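Local coordinates for protein Lv-ranaspumin (Lv-RSN-1) (Leptodactylus vastus, PDB 4K82) that probably acts as a surfactant that helps to form and stabilise the foam nest in which the frog lays its eggs, at residues A[151-163]-A[175-189]. Numbering follows the deposited sequence.
Sequences DPELIIKDLKIIL and LDDLFKNIFVKDGIL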
loop_
_atom_site.group_PDB
_atom_site.type_symbol
_atom_site.label_atom_id
_atom_site.label_comp_id
_atom_site.label_asym_id
_atom_site.label_seq_id
_atom_site.Cartn_x
_atom_site.Cartn_y
_atom_site.Cartn_z
ATOM N N ASP A 151 -23.010 1.032 -12.592
ATOM C CA ASP A 151 -24.173 0.214 -12.299
ATOM C C ASP A 151 -23.909 -0.429 -10.940
ATOM O O ASP A 151 -22.975 -1.211 -10.797
ATOM C CB ASP A 151 -24.288 -0.851 -13.384
ATOM C CG ASP A 151 -25.488 -1.766 -13.208
ATOM O OD1 ASP A 151 -25.948 -1.984 -12.067
ATOM O OD2 ASP A 151 -25.961 -2.293 -14.238
ATOM N N PRO A 152 -24.726 -0.100 -9.924
ATOM C CA PRO A 152 -24.397 -0.630 -8.591
ATOM C C PRO A 152 -24.439 -2.164 -8.498
ATOM O O PRO A 152 -23.683 -2.721 -7.703
ATOM C CB PRO A 152 -25.456 0.006 -7.678
ATOM C CG PRO A 152 -26.582 0.356 -8.592
ATOM C CD PRO A 152 -25.944 0.727 -9.911
ATOM N N GLU A 153 -25.279 -2.842 -9.276
ATOM C CA GLU A 153 -25.242 -4.302 -9.255
ATOM C C GLU A 153 -23.917 -4.803 -9.815
ATOM O O GLU A 153 -23.376 -5.801 -9.339
ATOM C CB GLU A 153 -26.417 -4.928 -10.033
ATOM C CG GLU A 153 -27.772 -4.765 -9.344
ATOM C CD GLU A 153 -27.926 -5.579 -8.055
ATOM O OE1 GLU A 153 -28.769 -5.199 -7.207
ATOM O OE2 GLU A 153 -27.232 -6.605 -7.889
ATOM N N LEU A 154 -23.401 -4.118 -10.833
ATOM C CA LEU A 154 -22.130 -4.508 -11.417
ATOM C C LEU A 154 -20.997 -4.211 -10.447
ATOM O O LEU A 154 -20.034 -4.985 -10.352
ATOM C CB LEU A 154 -21.891 -3.788 -12.743
ATOM C CG LEU A 154 -21.144 -4.627 -13.769
ATOM C CD1 LEU A 154 -22.010 -5.815 -14.185
ATOM C CD2 LEU A 154 -20.798 -3.766 -14.960
ATOM N N ILE A 155 -21.109 -3.099 -9.723
ATOM C CA ILE A 155 -20.086 -2.752 -8.727
ATOM C C ILE A 155 -20.006 -3.804 -7.623
ATOM O O ILE A 155 -18.908 -4.182 -7.192
ATOM C CB ILE A 155 -20.325 -1.351 -8.130
ATOM C CG1 ILE A 155 -20.126 -0.276 -9.207
ATOM C CG2 ILE A 155 -19.390 -1.084 -6.959
ATOM C CD1 ILE A 155 -20.470 1.124 -8.744
ATOM N N ILE A 156 -21.164 -4.268 -7.156
ATOM C CA ILE A 156 -21.207 -5.333 -6.150
ATOM C C ILE A 156 -20.484 -6.588 -6.643
ATOM O O ILE A 156 -19.659 -7.156 -5.926
ATOM C CB ILE A 156 -22.649 -5.659 -5.722
ATOM C CG1 ILE A 156 -23.197 -4.517 -4.882
ATOM C CG2 ILE A 156 -22.707 -6.979 -4.949
ATOM C CD1 ILE A 156 -24.657 -4.686 -4.577
ATOM N N LYS A 157 -20.783 -7.000 -7.870
ATOM C CA LYS A 157 -20.134 -8.154 -8.475
ATOM C C LYS A 157 -18.620 -7.959 -8.574
ATOM O O LYS A 157 -17.844 -8.875 -8.279
ATOM C CB LYS A 157 -20.719 -8.425 -9.864
ATOM C CG LYS A 157 -21.642 -9.620 -9.912
ATOM C CD LYS A 157 -21.614 -10.283 -11.281
ATOM C CE LYS A 157 -20.246 -10.886 -11.568
ATOM N NZ LYS A 157 -20.156 -11.401 -12.957
ATOM N N ASP A 158 -18.199 -6.769 -8.990
ATOM C CA ASP A 158 -16.770 -6.491 -9.133
ATOM C C ASP A 158 -16.085 -6.491 -7.773
ATOM O O ASP A 158 -14.952 -6.942 -7.631
ATOM C CB ASP A 158 -16.532 -5.161 -9.840
ATOM C CG ASP A 158 -16.717 -5.269 -11.352
ATOM O OD1 ASP A 158 -16.749 -6.411 -11.867
ATOM O OD2 ASP A 158 -16.832 -4.219 -12.025
ATOM N N LEU A 159 -16.775 -5.979 -6.764
ATOM C CA LEU A 159 -16.183 -5.928 -5.437
ATOM C C LEU A 159 -15.995 -7.338 -4.900
ATOM O O LEU A 159 -14.991 -7.632 -4.236
ATOM C CB LEU A 159 -17.071 -5.106 -4.500
ATOM C CG LEU A 159 -16.561 -4.901 -3.073
ATOM C CD1 LEU A 159 -15.286 -4.102 -3.089
ATOM C CD2 LEU A 159 -17.627 -4.212 -2.229
ATOM N N LYS A 160 -16.948 -8.214 -5.201
ATOM C CA LYS A 160 -16.879 -9.610 -4.774
ATOM C C LYS A 160 -15.625 -10.295 -5.320
ATOM O O LYS A 160 -14.922 -11.000 -4.593
ATOM C CB LYS A 160 -18.131 -10.359 -5.226
ATOM C CG LYS A 160 -18.423 -11.625 -4.449
ATOM C CD LYS A 160 -19.798 -12.188 -4.797
ATOM C CE LYS A 160 -20.866 -11.095 -4.873
ATOM N NZ LYS A 160 -22.254 -11.623 -4.705
ATOM N N ILE A 161 -15.357 -10.075 -6.601
ATOM C CA ILE A 161 -14.181 -10.634 -7.255
ATOM C C ILE A 161 -12.911 -10.086 -6.614
ATOM O O ILE A 161 -11.962 -10.830 -6.337
ATOM C CB ILE A 161 -14.194 -10.300 -8.759
ATOM C CG1 ILE A 161 -15.271 -11.128 -9.466
ATOM C CG2 ILE A 161 -12.816 -10.521 -9.381
ATOM C CD1 ILE A 161 -15.631 -10.623 -10.851
ATOM N N ILE A 162 -12.906 -8.784 -6.353
ATOM C CA ILE A 162 -11.723 -8.134 -5.802
ATOM C C ILE A 162 -11.418 -8.626 -4.392
ATOM O O ILE A 162 -10.267 -8.952 -4.066
ATOM C CB ILE A 162 -11.883 -6.594 -5.801
ATOM C CG1 ILE A 162 -11.842 -6.058 -7.233
ATOM C CG2 ILE A 162 -10.773 -5.936 -4.957
ATOM C CD1 ILE A 162 -12.408 -4.651 -7.380
ATOM N N LEU A 163 -12.438 -8.681 -3.544
ATOM C CA LEU A 163 -12.224 -9.077 -2.156
ATOM C C LEU A 163 -11.844 -10.534 -2.022
ATOM O O LEU A 163 -11.173 -10.917 -1.059
ATOM C CB LEU A 163 -13.452 -8.788 -1.304
ATOM C CG LEU A 163 -13.824 -7.312 -1.229
ATOM C CD1 LEU A 163 -15.104 -7.140 -0.439
ATOM C CD2 LEU A 163 -12.701 -6.474 -0.634
ATOM N N LEU A 175 -16.688 -14.341 3.076
ATOM C CA LEU A 175 -17.148 -13.594 1.909
ATOM C C LEU A 175 -18.643 -13.794 1.652
ATOM O O LEU A 175 -19.367 -12.851 1.322
ATOM C CB LEU A 175 -16.360 -14.021 0.670
ATOM C CG LEU A 175 -16.710 -13.247 -0.595
ATOM C CD1 LEU A 175 -15.998 -11.903 -0.593
ATOM C CD2 LEU A 175 -16.370 -14.061 -1.839
ATOM N N ASP A 176 -19.095 -15.033 1.804
ATOM C CA ASP A 176 -20.480 -15.376 1.545
ATOM C C ASP A 176 -21.427 -14.609 2.470
ATOM O O ASP A 176 -22.371 -13.970 2.015
ATOM C CB ASP A 176 -20.684 -16.895 1.645
ATOM C CG ASP A 176 -20.255 -17.464 2.994
ATOM O OD1 ASP A 176 -19.535 -16.770 3.751
ATOM O OD2 ASP A 176 -20.635 -18.618 3.295
ATOM N N ASP A 177 -21.159 -14.632 3.769
ATOM C CA ASP A 177 -22.012 -13.907 4.698
ATOM C C ASP A 177 -21.915 -12.392 4.538
ATOM O O ASP A 177 -22.900 -11.676 4.743
ATOM C CB ASP A 177 -21.702 -14.298 6.147
ATOM C CG ASP A 177 -22.325 -15.622 6.538
ATOM O OD1 ASP A 177 -23.068 -16.203 5.722
ATOM O OD2 ASP A 177 -22.072 -16.083 7.665
ATOM N N LEU A 178 -20.725 -11.907 4.192
ATOM C CA LEU A 178 -20.532 -10.480 3.964
ATOM C C LEU A 178 -21.484 -10.015 2.863
ATOM O O LEU A 178 -22.207 -9.025 3.020
ATOM C CB LEU A 178 -19.079 -10.183 3.584
ATOM C CG LEU A 178 -18.743 -8.704 3.398
ATOM C CD1 LEU A 178 -18.393 -8.064 4.725
ATOM C CD2 LEU A 178 -17.609 -8.528 2.394
ATOM N N PHE A 179 -21.532 -10.756 1.768
ATOM C CA PHE A 179 -22.364 -10.306 0.655
ATOM C C PHE A 179 -23.850 -10.597 0.795
ATOM O O PHE A 179 -24.660 -10.066 0.033
ATOM C CB PHE A 179 -21.800 -10.770 -0.681
ATOM C CG PHE A 179 -20.677 -9.903 -1.173
ATOM C CD1 PHE A 179 -19.372 -10.130 -0.758
ATOM C CD2 PHE A 179 -20.938 -8.829 -2.011
ATOM C CE1 PHE A 179 -18.340 -9.313 -1.194
ATOM C CE2 PHE A 179 -19.908 -8.016 -2.464
ATOM C CZ PHE A 179 -18.612 -8.254 -2.051
ATOM N N LYS A 180 -24.230 -11.410 1.776
ATOM C CA LYS A 180 -25.639 -11.496 2.141
ATOM C C LYS A 180 -26.119 -10.152 2.670
ATOM O O LYS A 180 -27.311 -9.856 2.663
ATOM C CB LYS A 180 -25.876 -12.589 3.184
ATOM C CG LYS A 180 -25.852 -13.986 2.600
ATOM C CD LYS A 180 -25.810 -15.064 3.671
ATOM C CE LYS A 180 -25.389 -16.394 3.048
ATOM N NZ LYS A 180 -24.802 -17.337 4.040
ATOM N N ASN A 181 -25.167 -9.336 3.108
ATOM C CA ASN A 181 -25.446 -8.058 3.742
ATOM C C ASN A 181 -25.048 -6.835 2.916
ATOM O O ASN A 181 -24.946 -5.721 3.440
ATOM C CB ASN A 181 -24.733 -8.018 5.089
ATOM C CG ASN A 181 -25.360 -8.961 6.090
ATOM O OD1 ASN A 181 -26.331 -8.608 6.759
ATOM N ND2 ASN A 181 -24.817 -10.170 6.189
ATOM N N ILE A 182 -24.818 -7.037 1.627
ATOM C CA ILE A 182 -24.499 -5.918 0.755
ATOM C C ILE A 182 -25.575 -5.831 -0.323
ATOM O O ILE A 182 -25.822 -6.799 -1.038
ATOM C CB ILE A 182 -23.095 -6.045 0.142
ATOM C CG1 ILE A 182 -22.036 -6.068 1.254
ATOM C CG2 ILE A 182 -22.824 -4.898 -0.833
ATOM C CD1 ILE A 182 -20.607 -6.235 0.730
ATOM N N PHE A 183 -26.230 -4.676 -0.393
ATOM C CA PHE A 183 -27.424 -4.498 -1.216
ATOM C C PHE A 183 -27.337 -3.189 -1.972
ATOM O O PHE A 183 -26.667 -2.261 -1.553
ATOM C CB PHE A 183 -28.684 -4.366 -0.350
ATOM C CG PHE A 183 -28.980 -5.542 0.526
ATOM C CD1 PHE A 183 -28.404 -5.650 1.785
ATOM C CD2 PHE A 183 -29.898 -6.504 0.125
ATOM C CE1 PHE A 183 -28.699 -6.720 2.611
ATOM C CE2 PHE A 183 -30.202 -7.580 0.947
ATOM C CZ PHE A 183 -29.599 -7.688 2.193
ATOM N N VAL A 184 -28.082 -3.090 -3.062
ATOM C CA VAL A 184 -28.390 -1.780 -3.599
ATOM C C VAL A 184 -29.616 -1.274 -2.850
ATOM O O VAL A 184 -30.601 -1.996 -2.719
ATOM C CB VAL A 184 -28.716 -1.839 -5.084
ATOM C CG1 VAL A 184 -28.943 -0.438 -5.602
ATOM C CG2 VAL A 184 -27.560 -2.488 -5.845
ATOM N N LYS A 185 -29.533 -0.051 -2.341
ATOM C CA LYS A 185 -30.629 0.579 -1.614
ATOM C C LYS A 185 -30.722 1.993 -2.149
ATOM O O LYS A 185 -29.765 2.747 -2.042
ATOM C CB LYS A 185 -30.304 0.592 -0.114
ATOM C CG LYS A 185 -31.331 1.259 0.792
ATOM C CD LYS A 185 -30.939 1.070 2.263
ATOM C CE LYS A 185 -31.919 1.751 3.218
ATOM N NZ LYS A 185 -31.802 3.241 3.218
ATOM N N ASP A 186 -31.856 2.358 -2.751
ATOM C CA ASP A 186 -32.022 3.723 -3.257
ATOM C C ASP A 186 -30.882 4.158 -4.203
ATOM O O ASP A 186 -30.471 5.314 -4.204
ATOM C CB ASP A 186 -32.142 4.695 -2.069
ATOM C CG ASP A 186 -32.685 6.059 -2.469
ATOM O OD1 ASP A 186 -33.691 6.101 -3.204
ATOM O OD2 ASP A 186 -32.098 7.085 -2.048
ATOM N N GLY A 187 -30.373 3.232 -5.006
ATOM C CA GLY A 187 -29.340 3.565 -5.980
ATOM C C GLY A 187 -27.886 3.603 -5.501
ATOM O O GLY A 187 -26.971 3.813 -6.302
ATOM N N ILE A 188 -27.655 3.415 -4.207
ATOM C CA ILE A 188 -26.278 3.342 -3.699
ATOM C C ILE A 188 -25.991 1.995 -3.033
ATOM O O ILE A 188 -26.904 1.273 -2.632
ATOM C CB ILE A 188 -25.938 4.477 -2.709
ATOM C CG1 ILE A 188 -26.846 4.432 -1.482
ATOM C CG2 ILE A 188 -26.028 5.828 -3.387
ATOM C CD1 ILE A 188 -26.350 5.289 -0.336
ATOM N N LEU A 189 -24.716 1.640 -2.923
ATOM C CA LEU A 189 -24.387 0.410 -2.218
ATOM C C LEU A 189 -24.709 0.604 -0.741
ATOM O O LEU A 189 -24.453 1.662 -0.163
ATOM C CB LEU A 189 -22.914 0.030 -2.416
ATOM C CG LEU A 189 -22.595 -0.980 -3.521
ATOM C CD1 LEU A 189 -22.962 -0.462 -4.897
ATOM C CD2 LEU A 189 -21.113 -1.346 -3.467
HETATM O O HOH W 1 -29.065 -5.360 -4.386
#
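Helix 152-163 runs nearly antiparallel to both elements it packs on, at 158° to helix 175-180 with the axes 11.4 Å apart and at 165° to strand 182-185 with the axes 8.7 Å apart. Phe179 is the knob of the helix-helix half: its ring enters the hole formed by Ile156, Leu159, Lys160 and Leu163, and CZ comes to 3.5 Å from Lys160 CA. The aliphatic chain of Lys160 covers one ring face, with CG 4.0 Å from the centroid in a CH-pi contact. With CG anti to the backbone N (chi1 -159°) and a bend at chi3, this chain stays on the ring, and CE reaches Phe179 CD2 at 3.7 Å. Ile182 CD1, from the ring's own segment, lies over the opposite face, offset toward the rim. Farther along, Leu163 sets its CB against Leu175 CD1 and its CD1 methyl against Leu178 CD2.

On the hairpin side, Ile156 lays CG1 against Leu189 CG and Ile182 CG2, and CD1 against Val184 CG2. Ile156 and Phe179 slide past each other in opposite directions, Ile156 CG2 touching ring atoms CE2 and CD2. Leu189 spreads its two methyls over the first helical turn, CD1 against Pro152 CB at 3.8 Å and CD2 against Ile155 CG2. The Val184 side chain crosses that of Pro152 at about a right angle, CG2 against Pro152 CB. No direct hydrogen bond joins the segments; a water bridges them instead, donating to Glu153 OE1 at 2.8 Å and accepting from Val184 N. Asp151 N-caps the helix through OD1 and Glu153 N.

Leu202 and Leu198 of helix 196-212 touch Leu159 and Leu178, continuing the apolar core. Helix 152-163 thus packs against a short helix followed by a two-stranded antiparallel beta hairpin (182-185 and 188-191), closed by a type I' turn from Lys185 to Ile188, at one end of this otherwise largely alpha-helical protein.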